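Local atomic coordinates of SVS_variant_AS1 (Streptomyces sp. CWA1, PDB entry 6TJA), a protein that probably converts geranylgeranyl diphosphate into the diterpene spiroviolene, as an engineered ancestral-type class I terpene cyclase. Residues P211-L216 against S292-G297; R271-F276 against H300-N305; E34-S39 against A49-T54. All coordinates share one frame; numbering follows the deposited sequence.

Contacts 1 and 2 share helix 289-309 and lie in the interior, their centres 12 Å apart; 211-216 packs on the earlier turns of that helix and 271-276 on later ones. They touch where L216 CD2 comes 3.5 Å from F276 O. Contact 3 sits on the opposite side of the chain's centre, 31 Å from contact 1 and 29 Å from contact 2 between centres, and joins two N-terminal helices that neither of the others uses. The two inner contacts are wholly apolar across their interfaces: aliphatic groups against each other and against an aromatic ring. Contact 3, only partly buried, adds an arginine that spreads its guanidinium over an isoleucine methyl.

Contact 1 (P211-L216 against S292-G297); sequences PAVRAL and STYLQG
The backbones of L216 and L295 mark the closest approach of the two helical segments, with CA of L216 8.2 Å from CA of L295, and both segments run in the same general sense. At that spacing no backbone group reaches across, and the gap is filled by two pairs of apolar side chains. In the first, L216 CD1 meets L295 CD2 at 4.0 Å; one branch of each leucine does the touching, and the two side chains meet at a slant. In the second, V213 offers its CG1 methyl to the ring of Y294, 3.9 Å from CE2.

Y294 holds CG anti to its own backbone nitrogen (chi1 177°), which throws the ring out from helix 289-309 toward the first turns of the other helix. The hydroxyl lies beyond the methyl contact. Its partner is T217, one residue past the segment, whose OG1 is bonded to Y294 OH and also to the carbonyl oxygen of V213. The outer end of the tyrosine is thus held twice, by the valine methyl near CE2 and by the hydrogen bond of its hydroxyl. A di(hydroxyethyl)ether molecule, probably from the crystallisation liquor, lies about 4 Å from the Y294 side chain.

All four touching residues are buried. L195 of helix 195-199 packs on Y294, while L291, on the same helix as Y294, packs on V213. On the side of helix 258-283, L216 also rests against F276, L279 and H280, so it serves as a wedge where helices 211-231, 258-283 and 289-309 come together.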
loop_
_atom_site.group_PDB
_atom_site.type_symbol
_atom_site.label_atom_id
_atom_site.label_comp_id
_atom_site.label_asym_id
_atom_site.label_seq_id
_atom_site.Cartn_x
_atom_site.Cartn_y
_atom_site.Cartn_z
ATOM N N PRO A 211 6.069 -13.764 -9.501
ATOM C CA PRO A 211 5.107 -13.172 -10.429
ATOM C C PRO A 211 3.895 -14.096 -10.690
ATOM O O PRO A 211 2.783 -13.603 -10.665
ATOM C CB PRO A 211 6.020 -12.884 -11.641
ATOM C CG PRO A 211 7.313 -12.446 -11.001
ATOM C CD PRO A 211 7.470 -13.473 -9.887
ATOM N N ALA A 212 4.112 -15.410 -10.816
ATOM C CA ALA A 212 3.064 -16.397 -11.146
ATOM C C ALA A 212 2.000 -16.426 -10.055
ATOM O O ALA A 212 0.838 -16.467 -10.380
ATOM C CB ALA A 212 3.679 -17.745 -11.352
ATOM N N VAL A 213 2.421 -16.377 -8.798
ATOM C CA VAL A 213 1.544 -16.440 -7.603
ATOM C C VAL A 213 0.845 -15.088 -7.423
ATOM O O VAL A 213 -0.337 -15.061 -7.042
ATOM C CB VAL A 213 2.364 -16.811 -6.359
ATOM C CG1 VAL A 213 1.530 -16.708 -5.092
ATOM C CG2 VAL A 213 2.945 -18.197 -6.507
ATOM N N ARG A 214 1.567 -13.995 -7.645
ATOM C CA ARG A 214 0.963 -12.652 -7.677
ATOM C C ARG A 214 -0.171 -12.645 -8.716
ATOM O O ARG A 214 -1.281 -12.126 -8.424
ATOM C CB ARG A 214 2.093 -11.662 -7.959
ATOM C CG ARG A 214 1.707 -10.217 -7.730
ATOM C CD ARG A 214 1.422 -9.978 -6.255
ATOM N NE ARG A 214 0.374 -9.031 -6.291
ATOM C CZ ARG A 214 -0.703 -9.039 -5.555
ATOM N NH1 ARG A 214 -0.878 -9.956 -4.621
ATOM N NH2 ARG A 214 -1.571 -8.061 -5.745
ATOM N N ALA A 215 0.070 -13.161 -9.915
ATOM C CA ALA A 215 -0.948 -13.166 -10.996
ATOM C C ALA A 215 -2.124 -14.071 -10.613
ATOM O O ALA A 215 -3.278 -13.699 -10.879
ATOM C CB ALA A 215 -0.354 -13.569 -12.304
ATOM N N LEU A 216 -1.873 -15.207 -9.982
ATOM C CA LEU A 216 -2.982 -16.118 -9.561
ATOM C C LEU A 216 -3.809 -15.379 -8.519
ATOM O O LEU A 216 -5.014 -15.513 -8.537
ATOM C CB LEU A 216 -2.413 -17.421 -8.969
ATOM C CG LEU A 216 -1.906 -18.430 -9.993
ATOM C CD1 LEU A 216 -1.139 -19.566 -9.309
ATOM C CD2 LEU A 216 -3.056 -19.005 -10.818
ATOM N N SER A 292 0.919 -24.427 -1.508
ATOM C CA SER A 292 -0.191 -25.314 -1.922
ATOM C C SER A 292 -1.456 -24.942 -1.155
ATOM O O SER A 292 -2.476 -24.791 -1.789
ATOM C CB SER A 292 0.148 -26.777 -1.745
ATOM O OG SER A 292 1.247 -27.105 -2.573
ATOM N N THR A 293 -1.355 -24.796 0.162
ATOM C CA THR A 293 -2.478 -24.423 1.052
ATOM C C THR A 293 -3.060 -23.071 0.605
ATOM O O THR A 293 -4.295 -22.963 0.461
ATOM C CB THR A 293 -1.973 -24.424 2.492
ATOM O OG1 THR A 293 -1.566 -25.762 2.778
ATOM C CG2 THR A 293 -3.028 -23.964 3.460
ATOM N N TYR A 294 -2.204 -22.061 0.466
ATOM C CA TYR A 294 -2.549 -20.708 -0.047
ATOM C C TYR A 294 -3.329 -20.868 -1.366
ATOM O O TYR A 294 -4.457 -20.375 -1.432
ATOM C CB TYR A 294 -1.292 -19.843 -0.220
ATOM C CG TYR A 294 -1.582 -18.484 -0.801
ATOM C CD1 TYR A 294 -2.308 -17.551 -0.087
ATOM C CD2 TYR A 294 -1.181 -18.152 -2.078
ATOM C CE1 TYR A 294 -2.617 -16.314 -0.626
ATOM C CE2 TYR A 294 -1.438 -16.907 -2.617
ATOM C CZ TYR A 294 -2.179 -15.991 -1.900
ATOM O OH TYR A 294 -2.463 -14.771 -2.439
ATOM N N LEU A 295 -2.755 -21.567 -2.342
ATOM C CA LEU A 295 -3.408 -21.792 -3.628
ATOM C C LEU A 295 -4.811 -22.368 -3.452
ATOM O O LEU A 295 -5.762 -21.894 -4.073
ATOM C CB LEU A 295 -2.565 -22.724 -4.500
ATOM C CG LEU A 295 -1.213 -22.181 -4.969
ATOM C CD1 LEU A 295 -0.628 -23.069 -6.056
ATOM C CD2 LEU A 295 -1.349 -20.747 -5.457
ATOM N N GLN A 296 -4.930 -23.398 -2.617
ATOM C CA GLN A 296 -6.219 -24.029 -2.348
ATOM C C GLN A 296 -7.187 -22.960 -1.864
ATOM O O GLN A 296 -8.355 -22.929 -2.251
ATOM C CB GLN A 296 -6.071 -25.123 -1.292
ATOM C CG GLN A 296 -6.364 -26.525 -1.799
ATOM C CD GLN A 296 -5.884 -27.601 -0.845
ATOM O OE1 GLN A 296 -4.714 -27.981 -0.856
ATOM N NE2 GLN A 296 -6.791 -28.098 -0.011
ATOM N N GLY A 297 -6.675 -22.084 -1.007
ATOM C CA GLY A 297 -7.446 -20.955 -0.460
ATOM C C GLY A 297 -7.985 -20.042 -1.555
ATOM O O GLY A 297 -9.177 -19.676 -1.513
#

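Contact 2 (R271-F276 against H300-N305); sequences RILLRF and HGIRGN
I302 is the hub of this contact: its CD1 methyl points at the ring of F276 and also meets L273. The isoleucine contributes more buried surface than either partner, and its closest contacts across the interface are made by that one methyl. CD1 sits over the centre of the F276 ring, 3.7 Å above the plane, with the line to the centroid only 13° off the ring normal, a well-centred CH-pi contact. The nearest ring atom is CZ, with F276 CZ 3.8 Å from I302 CD1; CE1 and CE2 follow almost equally close. The two side chains approach from opposite directions, so the end of the isoleucine butts against the flat of the ring.

The extended outer torsion of I302 extends CD1 away from its helix. On the other side, F276 has CG anti to the backbone nitrogen (chi1 165°), which sends the ring toward helix 289-309, and chi2 of -80° turns its face to the methyl. L273, one turn earlier on the same helix as F276, completes the grip: its CD1 lies 4.2 Å from I302 CD1, a looser apolar touch beside the ring.

A serine at F276 would probably leave the I302 methyl without the surface it rests on and open a gap between the two helices. M219 of helix 211-231 packs on F276 too, so the ring fills a space shared by three helices.

This is helix-helix packing within the all-helical class I terpene synthase fold. On the same helix as I302, N305 makes a weak hydrogen bond to N228, which by sequence probably opens the family's metal-binding NSE motif on helix 211-231.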
loop_
_atom_site.group_PDB
_atom_site.type_symbol
_atom_site.label_atom_id
_atom_site.label_comp_id
_atom_site.label_asym_id
_atom_site.label_seq_id
_atom_site.Cartn_x
_atom_site.Cartn_y
_atom_site.Cartn_z
ATOM N N ARG A 271 -13.130 -15.800 -19.185
ATOM C CA ARG A 271 -11.783 -15.836 -19.792
ATOM C C ARG A 271 -10.744 -15.742 -18.659
ATOM O O ARG A 271 -9.771 -16.507 -18.682
ATOM C CB ARG A 271 -11.678 -14.743 -20.858
ATOM C CG ARG A 271 -10.269 -14.613 -21.407
ATOM C CD ARG A 271 -10.036 -13.483 -22.383
ATOM N NE ARG A 271 -10.990 -13.419 -23.482
ATOM C CZ ARG A 271 -10.689 -13.005 -24.712
ATOM N NH1 ARG A 271 -9.450 -12.736 -25.037
ATOM N NH2 ARG A 271 -11.624 -12.917 -25.631
ATOM N N ILE A 272 -10.945 -14.857 -17.677
ATOM C CA ILE A 272 -9.975 -14.642 -16.566
ATOM C C ILE A 272 -9.947 -15.902 -15.686
ATOM O O ILE A 272 -8.843 -16.324 -15.309
ATOM C CB ILE A 272 -10.296 -13.374 -15.760
ATOM C CG1 ILE A 272 -10.194 -12.117 -16.618
ATOM C CG2 ILE A 272 -9.392 -13.266 -14.549
ATOM C CD1 ILE A 272 -10.789 -10.881 -15.964
ATOM N N LEU A 273 -11.092 -16.522 -15.401
ATOM C CA LEU A 273 -11.100 -17.762 -14.577
ATOM C C LEU A 273 -10.370 -18.893 -15.315
ATOM O O LEU A 273 -9.610 -19.587 -14.674
ATOM C CB LEU A 273 -12.527 -18.167 -14.221
ATOM C CG LEU A 273 -12.612 -19.374 -13.296
ATOM C CD1 LEU A 273 -11.721 -19.189 -12.071
ATOM C CD2 LEU A 273 -14.044 -19.587 -12.885
ATOM N N LEU A 274 -10.540 -19.028 -16.625
ATOM C CA LEU A 274 -9.800 -20.035 -17.441
ATOM C C LEU A 274 -8.282 -19.803 -17.370
ATOM O O LEU A 274 -7.530 -20.784 -17.239
ATOM C CB LEU A 274 -10.279 -19.967 -18.892
ATOM C CG LEU A 274 -11.011 -21.210 -19.395
ATOM C CD1 LEU A 274 -12.076 -21.693 -18.418
ATOM C CD2 LEU A 274 -11.635 -20.919 -20.744
ATOM N N ARG A 275 -7.825 -18.562 -17.487
ATOM C CA ARG A 275 -6.385 -18.311 -17.353
ATOM C C ARG A 275 -5.962 -18.660 -15.914
ATOM O O ARG A 275 -4.936 -19.294 -15.761
ATOM C CB ARG A 275 -6.033 -16.890 -17.773
ATOM C CG ARG A 275 -4.562 -16.577 -17.570
ATOM C CD ARG A 275 -3.622 -17.545 -18.254
ATOM N NE ARG A 275 -2.251 -17.166 -17.961
ATOM C CZ ARG A 275 -1.206 -17.978 -18.033
ATOM N NH1 ARG A 275 -1.346 -19.233 -18.404
ATOM N NH2 ARG A 275 -0.017 -17.539 -17.709
ATOM N N PHE A 276 -6.762 -18.351 -14.923
ATOM C CA PHE A 276 -6.419 -18.705 -13.567
ATOM C C PHE A 276 -6.263 -20.229 -13.409
ATOM O O PHE A 276 -5.348 -20.668 -12.829
ATOM C CB PHE A 276 -7.416 -18.129 -12.566
ATOM C CG PHE A 276 -7.330 -18.741 -11.204
ATOM C CD1 PHE A 276 -7.904 -19.938 -10.950
ATOM C CD2 PHE A 276 -6.682 -18.098 -10.184
ATOM C CE1 PHE A 276 -7.794 -20.516 -9.740
ATOM C CE2 PHE A 276 -6.591 -18.658 -8.960
ATOM C CZ PHE A 276 -7.147 -19.879 -8.741
ATOM N N HIS A 300 -10.837 -21.975 -3.073
ATOM C CA HIS A 300 -11.947 -22.016 -2.082
ATOM C C HIS A 300 -12.611 -20.643 -2.010
ATOM O O HIS A 300 -13.837 -20.598 -1.886
ATOM C CB HIS A 300 -11.436 -22.434 -0.683
ATOM C CG HIS A 300 -11.299 -23.902 -0.499
ATOM N ND1 HIS A 300 -12.271 -24.783 -0.929
ATOM C CD2 HIS A 300 -10.353 -24.649 0.111
ATOM C CE1 HIS A 300 -11.944 -26.016 -0.584
ATOM N NE2 HIS A 300 -10.758 -25.963 0.027
ATOM N N GLY A 301 -11.797 -19.580 -2.006
ATOM C CA GLY A 301 -12.239 -18.170 -1.978
ATOM C C GLY A 301 -13.089 -17.816 -3.189
ATOM O O GLY A 301 -14.162 -17.329 -2.970
ATOM N N ILE A 302 -12.623 -18.078 -4.422
ATOM C CA ILE A 302 -13.363 -17.745 -5.672
ATOM C C ILE A 302 -14.746 -18.398 -5.587
ATOM O O ILE A 302 -15.744 -17.693 -5.699
ATOM C CB ILE A 302 -12.617 -18.194 -6.937
ATOM C CG1 ILE A 302 -11.301 -17.444 -7.142
ATOM C CG2 ILE A 302 -13.515 -18.079 -8.166
ATOM C CD1 ILE A 302 -10.413 -18.053 -8.208
ATOM N N ARG A 303 -14.777 -19.710 -5.383
ATOM C CA ARG A 303 -16.023 -20.513 -5.257
ATOM C C ARG A 303 -16.884 -20.010 -4.095
ATOM O O ARG A 303 -18.099 -19.812 -4.286
ATOM C CB ARG A 303 -15.680 -21.986 -5.012
ATOM C CG ARG A 303 -16.894 -22.902 -4.903
ATOM C CD ARG A 303 -17.950 -22.672 -5.973
ATOM N NE ARG A 303 -19.008 -23.609 -5.690
ATOM C CZ ARG A 303 -19.421 -24.577 -6.504
ATOM N NH1 ARG A 303 -18.933 -24.701 -7.730
ATOM N NH2 ARG A 303 -20.364 -25.400 -6.097
ATOM N N GLY A 304 -16.287 -19.837 -2.926
ATOM C CA GLY A 304 -17.000 -19.391 -1.712
ATOM C C GLY A 304 -17.600 -18.009 -1.894
ATOM O O GLY A 304 -18.782 -17.793 -1.516
ATOM N N ASN A 305 -16.824 -17.064 -2.425
ATOM C CA ASN A 305 -17.370 -15.745 -2.817
ATOM C C ASN A 305 -18.602 -15.920 -3.710
ATOM O O ASN A 305 -19.658 -15.294 -3.424
ATOM C CB ASN A 305 -16.337 -14.912 -3.548
ATOM C CG ASN A 305 -16.909 -13.571 -3.924
ATOM O OD1 ASN A 305 -17.030 -12.710 -3.060
ATOM N ND2 ASN A 305 -17.274 -13.417 -5.186
#

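Contact 3 (E34-S39 against A49-T54); sequences EWIRRS and AWVIAT
I36 and I52 stand closest, CA of I36 lying 7.7 Å from CA of I52. A short connection between helices 25-38 and 45-52 brings the two segments alongside in broadly opposite directions. No hydrogen bond crosses between them; side chains do the joining.

I36 reaches across with its CD1 methyl and touches two neighbours in turn. V51 CG1 lies 3.9 Å from I36 CD1, and I52 CG1 lies 4.1 Å from the same atom. The isoleucine slants across both, so its end settles between the valine branch and the stem of I52. The end of I52 is used differently. Its CD1 lies over one face of the R37 guanidinium, 3.5 Å above the plane and toward the rim, nearest to NH2. The arginine reaches this place because its chain bends at the third torsion (chi3 137°), and the two side chains run roughly perpendicular.

Within 49-54 the backbone is secured locally: T54 OG1 donates to V51 O at 2.6 Å, at a C=O...O angle of 162°, and that oxygen also accepts from T54 N. T54 OG1 is bonded in addition to S56 OG. Y81 of helix 70-91 packs on both I36 and T54, which joins this corner to the body of the protein.

The chemistry is graded from inside to outside. Buried I36 and V51 make the oily part, while exposed R37 covers I52 with the flat of its charged group and has a long, weak ion pair to E45. Across this contact the exposed arginine probably contributes mainly through van der Waals contact of its flat group with the I52 methyl.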
loop_
_atom_site.group_PDB
_atom_site.type_symbol
_atom_site.label_atom_id
_atom_site.label_comp_id
_atom_site.label_asym_id
_atom_site.label_seq_id
_atom_site.Cartn_x
_atom_site.Cartn_y
_atom_site.Cartn_z
ATOM N N GLU A 34 -21.180 -11.932 19.000
ATOM C CA GLU A 34 -20.985 -11.255 20.260
ATOM C C GLU A 34 -19.972 -10.144 20.169
ATOM O O GLU A 34 -20.177 -9.112 20.719
ATOM C CB GLU A 34 -20.826 -12.154 21.505
ATOM C CG GLU A 34 -19.912 -13.350 21.452
ATOM C CD GLU A 34 -20.376 -14.549 22.302
ATOM O OE1 GLU A 34 -21.578 -14.688 22.612
ATOM O OE2 GLU A 34 -19.536 -15.390 22.646
ATOM N N TRP A 35 -18.886 -10.357 19.458
ATOM C CA TRP A 35 -17.855 -9.295 19.244
ATOM C C TRP A 35 -18.499 -8.052 18.625
ATOM O O TRP A 35 -18.142 -6.928 19.060
ATOM C CB TRP A 35 -16.715 -9.782 18.354
ATOM C CG TRP A 35 -15.693 -8.748 17.998
ATOM C CD1 TRP A 35 -14.528 -8.487 18.658
ATOM C CD2 TRP A 35 -15.721 -7.869 16.863
ATOM N NE1 TRP A 35 -13.830 -7.507 18.004
ATOM C CE2 TRP A 35 -14.537 -7.110 16.901
ATOM C CE3 TRP A 35 -16.595 -7.692 15.790
ATOM C CZ2 TRP A 35 -14.228 -6.162 15.928
ATOM C CZ3 TRP A 35 -16.282 -6.773 14.814
ATOM C CH2 TRP A 35 -15.117 -6.010 14.888
ATOM N N ILE A 36 -19.360 -8.266 17.626
ATOM C CA ILE A 36 -20.043 -7.195 16.846
ATOM C C ILE A 36 -20.838 -6.320 17.817
ATOM O O ILE A 36 -20.696 -5.095 17.709
ATOM C CB ILE A 36 -20.940 -7.769 15.728
ATOM C CG1 ILE A 36 -20.118 -8.422 14.617
ATOM C CG2 ILE A 36 -21.852 -6.700 15.157
ATOM C CD1 ILE A 36 -20.956 -9.155 13.587
ATOM N N ARG A 37 -21.631 -6.930 18.709
ATOM C CA ARG A 37 -22.487 -6.229 19.713
ATOM C C ARG A 37 -21.607 -5.390 20.657
ATOM O O ARG A 37 -21.992 -4.245 20.952
ATOM C CB ARG A 37 -23.379 -7.241 20.448
ATOM C CG ARG A 37 -24.312 -7.990 19.502
ATOM C CD ARG A 37 -25.522 -8.704 20.090
ATOM N NE ARG A 37 -26.619 -8.389 19.178
ATOM C CZ ARG A 37 -27.377 -9.251 18.500
ATOM N NH1 ARG A 37 -27.226 -10.559 18.646
ATOM N NH2 ARG A 37 -28.317 -8.771 17.692
ATOM N N ARG A 38 -20.434 -5.891 21.043
ATOM C CA ARG A 38 -19.505 -5.200 21.972
ATOM C C ARG A 38 -18.558 -4.236 21.236
ATOM O O ARG A 38 -17.873 -3.467 21.923
ATOM C CB ARG A 38 -18.691 -6.248 22.735
ATOM C CG ARG A 38 -19.511 -7.020 23.759
ATOM C CD ARG A 38 -18.872 -8.335 24.185
ATOM N NE ARG A 38 -19.676 -9.022 25.191
ATOM C CZ ARG A 38 -20.843 -9.643 24.975
ATOM N NH1 ARG A 38 -21.396 -9.697 23.772
ATOM N NH2 ARG A 38 -21.459 -10.217 25.992
ATOM N N SER A 39 -18.467 -4.287 19.903
ATOM C CA SER A 39 -17.336 -3.688 19.136
ATOM C C SER A 39 -17.354 -2.159 19.242
ATOM O O SER A 39 -16.243 -1.553 19.143
ATOM C CB SER A 39 -17.350 -4.095 17.692
ATOM O OG SER A 39 -18.437 -3.494 17.004
ATOM N N ALA A 49 -27.859 -5.534 13.194
ATOM C CA ALA A 49 -28.595 -6.593 12.474
ATOM C C ALA A 49 -28.138 -6.621 11.009
ATOM O O ALA A 49 -28.020 -7.732 10.449
ATOM C CB ALA A 49 -30.083 -6.370 12.582
ATOM N N TRP A 50 -27.906 -5.454 10.402
ATOM C CA TRP A 50 -27.392 -5.367 9.005
ATOM C C TRP A 50 -26.047 -6.111 8.919
ATOM O O TRP A 50 -25.899 -6.974 8.032
ATOM C CB TRP A 50 -27.279 -3.920 8.508
ATOM C CG TRP A 50 -26.961 -3.869 7.047
ATOM C CD1 TRP A 50 -27.851 -3.862 6.011
ATOM C CD2 TRP A 50 -25.649 -3.879 6.452
ATOM N NE1 TRP A 50 -27.185 -3.851 4.812
ATOM C CE2 TRP A 50 -25.833 -3.864 5.050
ATOM C CE3 TRP A 50 -24.341 -3.896 6.961
ATOM C CZ2 TRP A 50 -24.753 -3.866 4.160
ATOM C CZ3 TRP A 50 -23.275 -3.903 6.084
ATOM C CH2 TRP A 50 -23.484 -3.900 4.701
ATOM N N VAL A 51 -25.126 -5.835 9.845
ATOM C CA VAL A 51 -23.756 -6.423 9.816
ATOM C C VAL A 51 -23.845 -7.941 10.074
ATOM O O VAL A 51 -23.227 -8.720 9.321
ATOM C CB VAL A 51 -22.823 -5.689 10.800
ATOM C CG1 VAL A 51 -21.452 -6.346 10.871
ATOM C CG2 VAL A 51 -22.670 -4.209 10.421
ATOM N N ILE A 52 -24.611 -8.361 11.083
ATOM C CA ILE A 52 -24.851 -9.803 11.406
ATOM C C ILE A 52 -25.355 -10.516 10.135
ATOM O O ILE A 52 -24.817 -11.577 9.772
ATOM C CB ILE A 52 -25.803 -9.894 12.614
ATOM C CG1 ILE A 52 -25.068 -9.506 13.898
ATOM C CG2 ILE A 52 -26.460 -11.265 12.741
ATOM C CD1 ILE A 52 -25.989 -9.311 15.076
ATOM N N ALA A 53 -26.298 -9.897 9.440
ATOM C CA ALA A 53 -26.999 -10.450 8.264
ATOM C C ALA A 53 -26.068 -10.550 7.047
ATOM O O ALA A 53 -26.463 -11.201 6.066
ATOM C CB ALA A 53 -28.222 -9.594 7.948
ATOM N N THR A 54 -24.878 -9.934 7.050
ATOM C CA THR A 54 -23.864 -10.243 5.997
ATOM C C THR A 54 -23.481 -11.732 6.064
ATOM O O THR A 54 -23.146 -12.256 5.005
ATOM C CB THR A 54 -22.592 -9.390 6.074
ATOM O OG1 THR A 54 -21.916 -9.648 7.311
ATOM C CG2 THR A 54 -22.888 -7.915 5.889
#